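Local structure of insecticidal crystal protein Cry35Ab1 (Bacillus thuringiensis, 4JP0) at residues N169-C183 against T200-R213. The protein forms, with Cry34Ab1, a binary insecticidal toxin active on western corn rootworm, whose larval midgut epithelium is probably the primary target. Sequence-based numbering, arbitrary orientation.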
loop_
_atom_site.group_PDB
_atom_site.type_symbol
_atom_site.label_atom_id
_atom_site.label_comp_id
_atom_site.label_asym_id
_atom_site.label_seq_id
_atom_site.Cartn_x
_atom_site.Cartn_y
_atom_site.Cartn_z
ATOM N N ASN A 169 9.573 22.290 -15.067
ATOM C CA ASN A 169 10.276 21.686 -13.944
ATOM C C ASN A 169 9.833 20.275 -13.663
ATOM O O ASN A 169 10.424 19.601 -12.835
ATOM C CB ASN A 169 10.123 22.533 -12.671
ATOM C CG ASN A 169 10.784 23.896 -12.801
ATOM O OD1 ASN A 169 11.670 24.091 -13.655
ATOM N ND2 ASN A 169 10.345 24.856 -11.977
ATOM N N GLY A 170 8.755 19.854 -14.302
ATOM C CA GLY A 170 8.255 18.510 -14.090
ATOM C C GLY A 170 6.968 18.259 -14.822
ATOM O O GLY A 170 6.563 19.073 -15.658
ATOM N N THR A 171 6.334 17.130 -14.541
ATOM C CA THR A 171 5.020 16.843 -15.104
ATOM C C THR A 171 3.978 16.661 -14.006
ATOM O O THR A 171 4.320 16.560 -12.849
ATOM C CB THR A 171 5.008 15.586 -15.976
ATOM O OG1 THR A 171 5.459 14.438 -15.220
ATOM C CG2 THR A 171 5.964 15.746 -17.209
ATOM N N SER A 172 2.709 16.560 -14.386
ATOM C CA SER A 172 1.662 16.492 -13.357
ATOM C C SER A 172 1.494 15.111 -12.770
ATOM O O SER A 172 1.625 14.142 -13.477
ATOM C CB SER A 172 0.349 16.990 -13.935
ATOM O OG SER A 172 0.543 18.356 -14.300
ATOM N N PRO A 173 1.194 15.017 -11.481
ATOM C CA PRO A 173 1.009 13.708 -10.844
ATOM C C PRO A 173 -0.047 12.862 -11.578
ATOM O O PRO A 173 -1.137 13.334 -11.863
ATOM C CB PRO A 173 0.531 14.078 -9.442
ATOM C CG PRO A 173 1.124 15.437 -9.242
ATOM C CD PRO A 173 1.001 16.128 -10.537
ATOM N N GLN A 174 0.302 11.625 -11.906
ATOM C CA GLN A 174 -0.656 10.681 -12.511
ATOM C C GLN A 174 -0.918 9.552 -11.526
ATOM O O GLN A 174 0.017 9.016 -10.941
ATOM C CB GLN A 174 -0.064 10.070 -13.773
ATOM C CG GLN A 174 0.164 11.064 -14.876
ATOM C CD GLN A 174 0.900 10.444 -16.062
ATOM O OE1 GLN A 174 2.057 10.772 -16.318
ATOM N NE2 GLN A 174 0.227 9.557 -16.786
ATOM N N LEU A 175 -2.189 9.221 -11.303
ATOM C CA LEU A 175 -2.518 8.148 -10.365
ATOM C C LEU A 175 -2.255 6.824 -11.041
ATOM O O LEU A 175 -2.976 6.467 -11.960
ATOM C CB LEU A 175 -3.993 8.221 -10.010
ATOM C CG LEU A 175 -4.463 7.141 -9.026
ATOM C CD1 LEU A 175 -3.812 7.312 -7.655
ATOM C CD2 LEU A 175 -5.988 7.205 -8.947
ATOM N N MET A 176 -1.274 6.070 -10.530
ATOM C CA MET A 176 -0.839 4.832 -11.141
ATOM C C MET A 176 -1.322 3.626 -10.382
ATOM O O MET A 176 -1.198 2.511 -10.884
ATOM C CB MET A 176 0.696 4.783 -11.232
ATOM C CG MET A 176 1.301 5.978 -11.939
ATOM S SD MET A 176 0.830 6.028 -13.698
ATOM C CE MET A 176 1.972 4.706 -14.290
ATOM N N GLY A 177 -1.833 3.829 -9.162
ATOM C CA GLY A 177 -2.319 2.705 -8.346
ATOM C C GLY A 177 -3.182 3.218 -7.201
ATOM O O GLY A 177 -2.955 4.328 -6.719
ATOM N N TRP A 178 -4.152 2.412 -6.761
ATOM C CA TRP A 178 -5.102 2.825 -5.739
ATOM C C TRP A 178 -5.603 1.541 -5.103
ATOM O O TRP A 178 -5.902 0.565 -5.803
ATOM C CB TRP A 178 -6.244 3.569 -6.443
ATOM C CG TRP A 178 -7.362 4.190 -5.683
ATOM C CD1 TRP A 178 -7.564 5.523 -5.485
ATOM C CD2 TRP A 178 -8.533 3.528 -5.153
ATOM N NE1 TRP A 178 -8.754 5.737 -4.821
ATOM C CE2 TRP A 178 -9.366 4.533 -4.596
ATOM C CE3 TRP A 178 -8.934 2.189 -5.054
ATOM C CZ2 TRP A 178 -10.588 4.249 -3.992
ATOM C CZ3 TRP A 178 -10.155 1.895 -4.451
ATOM C CH2 TRP A 178 -10.961 2.913 -3.917
ATOM N N THR A 179 -5.675 1.506 -3.786
ATOM C CA THR A 179 -6.111 0.264 -3.145
ATOM C C THR A 179 -6.655 0.581 -1.760
ATOM O O THR A 179 -6.341 1.608 -1.203
ATOM C CB THR A 179 -4.955 -0.750 -3.120
ATOM O OG1 THR A 179 -5.421 -2.054 -2.724
ATOM C CG2 THR A 179 -3.893 -0.359 -2.087
ATOM N N LEU A 180 -7.520 -0.287 -1.250
ATOM C CA LEU A 180 -8.174 -0.044 0.038
ATOM C C LEU A 180 -7.464 -0.824 1.140
ATOM O O LEU A 180 -7.209 -2.041 0.998
ATOM C CB LEU A 180 -9.614 -0.509 -0.030
ATOM C CG LEU A 180 -10.482 0.340 -0.956
ATOM C CD1 LEU A 180 -11.926 -0.152 -0.943
ATOM C CD2 LEU A 180 -10.423 1.771 -0.511
ATOM N N VAL A 181 -7.147 -0.138 2.230
ATOM C CA VAL A 181 -6.411 -0.787 3.310
ATOM C C VAL A 181 -7.241 -0.857 4.572
ATOM O O VAL A 181 -7.709 0.149 5.063
ATOM C CB VAL A 181 -5.079 -0.032 3.602
ATOM C CG1 VAL A 181 -4.302 -0.652 4.808
ATOM C CG2 VAL A 181 -4.231 -0.013 2.334
ATOM N N PRO A 182 -7.422 -2.056 5.096
ATOM C CA PRO A 182 -8.139 -2.235 6.359
ATOM C C PRO A 182 -7.609 -1.289 7.461
ATOM O O PRO A 182 -6.392 -1.197 7.684
ATOM C CB PRO A 182 -7.796 -3.666 6.721
ATOM C CG PRO A 182 -7.738 -4.378 5.359
ATOM C CD PRO A 182 -6.977 -3.322 4.509
ATOM N N CYS A 183 -8.513 -0.639 8.180
ATOM C CA CYS A 183 -8.107 0.322 9.192
ATOM C C CYS A 183 -7.266 -0.323 10.289
ATOM O O CYS A 183 -6.426 0.346 10.853
ATOM C CB CYS A 183 -9.320 1.087 9.784
ATOM S SG CYS A 183 -10.516 0.012 10.611
ATOM N N THR A 200 -14.314 5.027 8.928
ATOM C CA THR A 200 -13.379 4.855 7.850
ATOM C C THR A 200 -12.745 3.458 7.893
ATOM O O THR A 200 -11.597 3.345 8.022
ATOM C CB THR A 200 -12.304 6.002 7.804
ATOM O OG1 THR A 200 -11.351 5.717 6.817
ATOM C CG2 THR A 200 -11.607 6.149 9.117
ATOM N N PRO A 201 -13.563 2.417 7.823
ATOM C CA PRO A 201 -13.020 1.058 8.007
ATOM C C PRO A 201 -11.996 0.708 6.941
ATOM O O PRO A 201 -11.145 -0.124 7.185
ATOM C CB PRO A 201 -14.256 0.148 7.893
ATOM C CG PRO A 201 -15.287 1.023 7.141
ATOM C CD PRO A 201 -15.038 2.408 7.659
ATOM N N TYR A 202 -12.122 1.307 5.761
ATOM C CA TYR A 202 -11.072 1.178 4.751
ATOM C C TYR A 202 -10.443 2.504 4.446
ATOM O O TYR A 202 -11.146 3.481 4.162
ATOM C CB TYR A 202 -11.593 0.568 3.453
ATOM C CG TYR A 202 -11.943 -0.888 3.620
ATOM C CD1 TYR A 202 -13.235 -1.279 4.029
ATOM C CD2 TYR A 202 -10.976 -1.873 3.438
ATOM C CE1 TYR A 202 -13.575 -2.652 4.194
ATOM C CE2 TYR A 202 -11.299 -3.226 3.596
ATOM C CZ TYR A 202 -12.584 -3.604 3.975
ATOM O OH TYR A 202 -12.833 -4.938 4.160
ATOM N N TYR A 203 -9.113 2.548 4.505
ATOM C CA TYR A 203 -8.382 3.764 4.088
ATOM C C TYR A 203 -8.031 3.624 2.623
ATOM O O TYR A 203 -7.923 2.501 2.112
ATOM C CB TYR A 203 -7.068 3.896 4.888
ATOM C CG TYR A 203 -7.266 4.469 6.296
ATOM C CD1 TYR A 203 -8.071 3.824 7.223
ATOM C CD2 TYR A 203 -6.618 5.669 6.682
ATOM C CE1 TYR A 203 -8.279 4.363 8.507
ATOM C CE2 TYR A 203 -6.784 6.192 7.914
ATOM C CZ TYR A 203 -7.615 5.535 8.845
ATOM O OH TYR A 203 -7.770 6.075 10.091
ATOM N N ILE A 204 -7.796 4.750 1.944
ATOM C CA ILE A 204 -7.374 4.751 0.555
ATOM C C ILE A 204 -5.876 5.027 0.476
ATOM O O ILE A 204 -5.370 6.029 0.999
ATOM C CB ILE A 204 -8.129 5.846 -0.221
ATOM C CG1 ILE A 204 -9.617 5.554 -0.210
ATOM C CG2 ILE A 204 -7.684 5.909 -1.710
ATOM C CD1 ILE A 204 -10.473 6.782 -0.665
ATOM N N LEU A 205 -5.162 4.110 -0.146
ATOM C CA LEU A 205 -3.715 4.271 -0.362
ATOM C C LEU A 205 -3.502 4.454 -1.897
ATOM O O LEU A 205 -3.877 3.605 -2.723
ATOM C CB LEU A 205 -2.968 3.056 0.211
ATOM C CG LEU A 205 -1.458 2.962 0.002
ATOM C CD1 LEU A 205 -0.735 4.235 0.467
ATOM C CD2 LEU A 205 -0.889 1.701 0.694
ATOM N N LYS A 206 -2.926 5.599 -2.259
ATOM C CA LYS A 206 -2.734 5.959 -3.645
ATOM C C LYS A 206 -1.267 5.995 -3.940
ATOM O O LYS A 206 -0.450 6.307 -3.046
ATOM C CB LYS A 206 -3.222 7.388 -3.864
ATOM C CG LYS A 206 -4.630 7.665 -3.439
ATOM C CD LYS A 206 -5.054 9.027 -3.980
ATOM C CE LYS A 206 -6.390 9.456 -3.422
ATOM N NZ LYS A 206 -6.875 10.711 -4.009
ATOM N N LYS A 207 -0.947 5.695 -5.194
ATOM C CA LYS A 207 0.419 5.851 -5.719
ATOM C C LYS A 207 0.408 6.747 -6.953
ATOM O O LYS A 207 -0.172 6.374 -7.983
ATOM C CB LYS A 207 1.079 4.518 -6.091
ATOM C CG LYS A 207 2.591 4.693 -6.278
ATOM C CD LYS A 207 3.333 3.443 -6.836
ATOM C CE LYS A 207 3.137 3.285 -8.348
ATOM N NZ LYS A 207 3.892 2.107 -8.899
ATOM N N TYR A 208 1.026 7.926 -6.843
ATOM C CA TYR A 208 1.167 8.840 -7.959
ATOM C C TYR A 208 2.586 8.808 -8.445
ATOM O O TYR A 208 3.524 8.595 -7.652
ATOM C CB TYR A 208 0.902 10.273 -7.522
ATOM C CG TYR A 208 -0.535 10.576 -7.145
ATOM C CD1 TYR A 208 -0.947 10.617 -5.807
ATOM C CD2 TYR A 208 -1.486 10.826 -8.117
ATOM C CE1 TYR A 208 -2.295 10.892 -5.476
ATOM C CE2 TYR A 208 -2.806 11.113 -7.770
ATOM C CZ TYR A 208 -3.197 11.143 -6.453
ATOM O OH TYR A 208 -4.532 11.439 -6.134
ATOM N N GLN A 209 2.758 9.011 -9.747
ATOM C CA GLN A 209 4.098 9.184 -10.306
ATOM C C GLN A 209 4.071 10.386 -11.245
ATOM O O GLN A 209 3.005 10.775 -11.733
ATOM C CB GLN A 209 4.605 7.929 -11.004
ATOM C CG GLN A 209 4.909 6.790 -10.040
ATOM C CD GLN A 209 5.359 5.535 -10.762
ATOM O OE1 GLN A 209 4.803 5.180 -11.800
ATOM N NE2 GLN A 209 6.362 4.848 -10.205
ATOM N N TYR A 210 5.236 10.988 -11.433
ATOM C CA TYR A 210 5.419 12.147 -12.284
ATOM C C TYR A 210 6.920 12.413 -12.382
ATOM O O TYR A 210 7.705 11.845 -11.619
ATOM C CB TYR A 210 4.713 13.378 -11.704
ATOM C CG TYR A 210 5.004 13.674 -10.247
ATOM C CD1 TYR A 210 5.953 14.623 -9.876
ATOM C CD2 TYR A 210 4.291 13.036 -9.235
ATOM C CE1 TYR A 210 6.192 14.910 -8.504
ATOM C CE2 TYR A 210 4.515 13.328 -7.903
ATOM C CZ TYR A 210 5.445 14.249 -7.541
ATOM O OH TYR A 210 5.629 14.478 -6.191
ATOM N N TRP A 211 7.314 13.261 -13.317
ATOM C CA TRP A 211 8.703 13.652 -13.455
ATOM C C TRP A 211 8.935 14.978 -12.714
ATOM O O TRP A 211 8.024 15.797 -12.630
ATOM C CB TRP A 211 9.022 13.848 -14.942
ATOM C CG TRP A 211 9.006 12.578 -15.751
ATOM C CD1 TRP A 211 7.996 12.117 -16.559
ATOM C CD2 TRP A 211 10.061 11.607 -15.835
ATOM N NE1 TRP A 211 8.369 10.931 -17.155
ATOM C CE2 TRP A 211 9.626 10.588 -16.718
ATOM C CE3 TRP A 211 11.358 11.524 -15.298
ATOM C CZ2 TRP A 211 10.421 9.483 -17.045
ATOM C CZ3 TRP A 211 12.163 10.387 -15.624
ATOM C CH2 TRP A 211 11.687 9.404 -16.484
ATOM N N GLN A 212 10.163 15.171 -12.206
ATOM C CA GLN A 212 10.611 16.374 -11.526
ATOM C C GLN A 212 12.118 16.596 -11.764
ATOM O O GLN A 212 12.888 15.652 -11.748
ATOM C CB GLN A 212 10.372 16.234 -10.011
ATOM C CG GLN A 212 10.667 17.487 -9.202
ATOM C CD GLN A 212 10.296 17.311 -7.719
ATOM O OE1 GLN A 212 11.170 17.357 -6.836
ATOM N NE2 GLN A 212 9.014 17.090 -7.448
ATOM N N ARG A 213 12.511 17.849 -11.971
ATOM C CA ARG A 213 13.902 18.236 -12.158
ATOM C C ARG A 213 14.762 17.679 -11.032
ATOM O O ARG A 213 14.367 17.715 -9.885
ATOM C CB ARG A 213 13.971 19.775 -12.167
ATOM C CG ARG A 213 15.330 20.392 -11.881
ATOM C CD ARG A 213 15.296 21.930 -11.777
ATOM N NE ARG A 213 16.353 22.437 -10.902
ATOM C CZ ARG A 213 16.816 23.686 -10.927
ATOM N NH1 ARG A 213 16.322 24.564 -11.800
ATOM N NH2 ARG A 213 17.777 24.060 -10.084
#
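W178 and I204 meet where strand 174-182 pairs antiparallel with strand 202-213, the edge pair of a four-stranded sheet of long strands in this toxin_10 protein, consistent with the family's aerolysin-like fold. Here packing is tight. With its CG anti to the backbone N (chi1 -177°), W178 swings its indole across the neighbouring strand; the beta-branch of I204 supplies a methyl, CG2, held close to the backbone and set over the five-membered ring, 3.7 Å from its centroid, a CH-pi contact. L180 runs alongside I204 on the same face, CD2 to CG1 3.9 Å. On the opposite face V181 CG2 rests 3.9 Å from L205 CB, and T179 and L205 pack against helix 272-279; Q274 of that helix takes up the T179 hydroxyl.

The ladder is interrupted by a classic beta bulge: M176 and G177 both face K207, whose O accepts a 2.8 Å bond from M176 N and a weak one from G177 N. Pairing continues through Q174 and Q209, but L175, Y208 and Y210 are partly exposed. L175 CD1 lies over the face of Y208, whose hydroxyl bonds to K206 NZ, itself salt-bridged to E327. P173, with no N-H to give the ladder, lies at its end and sets CG over one face of Y210. Past exposed S172 comes a single further bridge, G170 with Q212, offset by one residue. G170, with no side chain, lets its CA come within 3.1 Å of W211 O. T171 OG1, placed between the backbone N and the carbonyl carbon (chi1 57°), accepts an almost straight bond, 2.9 Å and 175°, from W211 N.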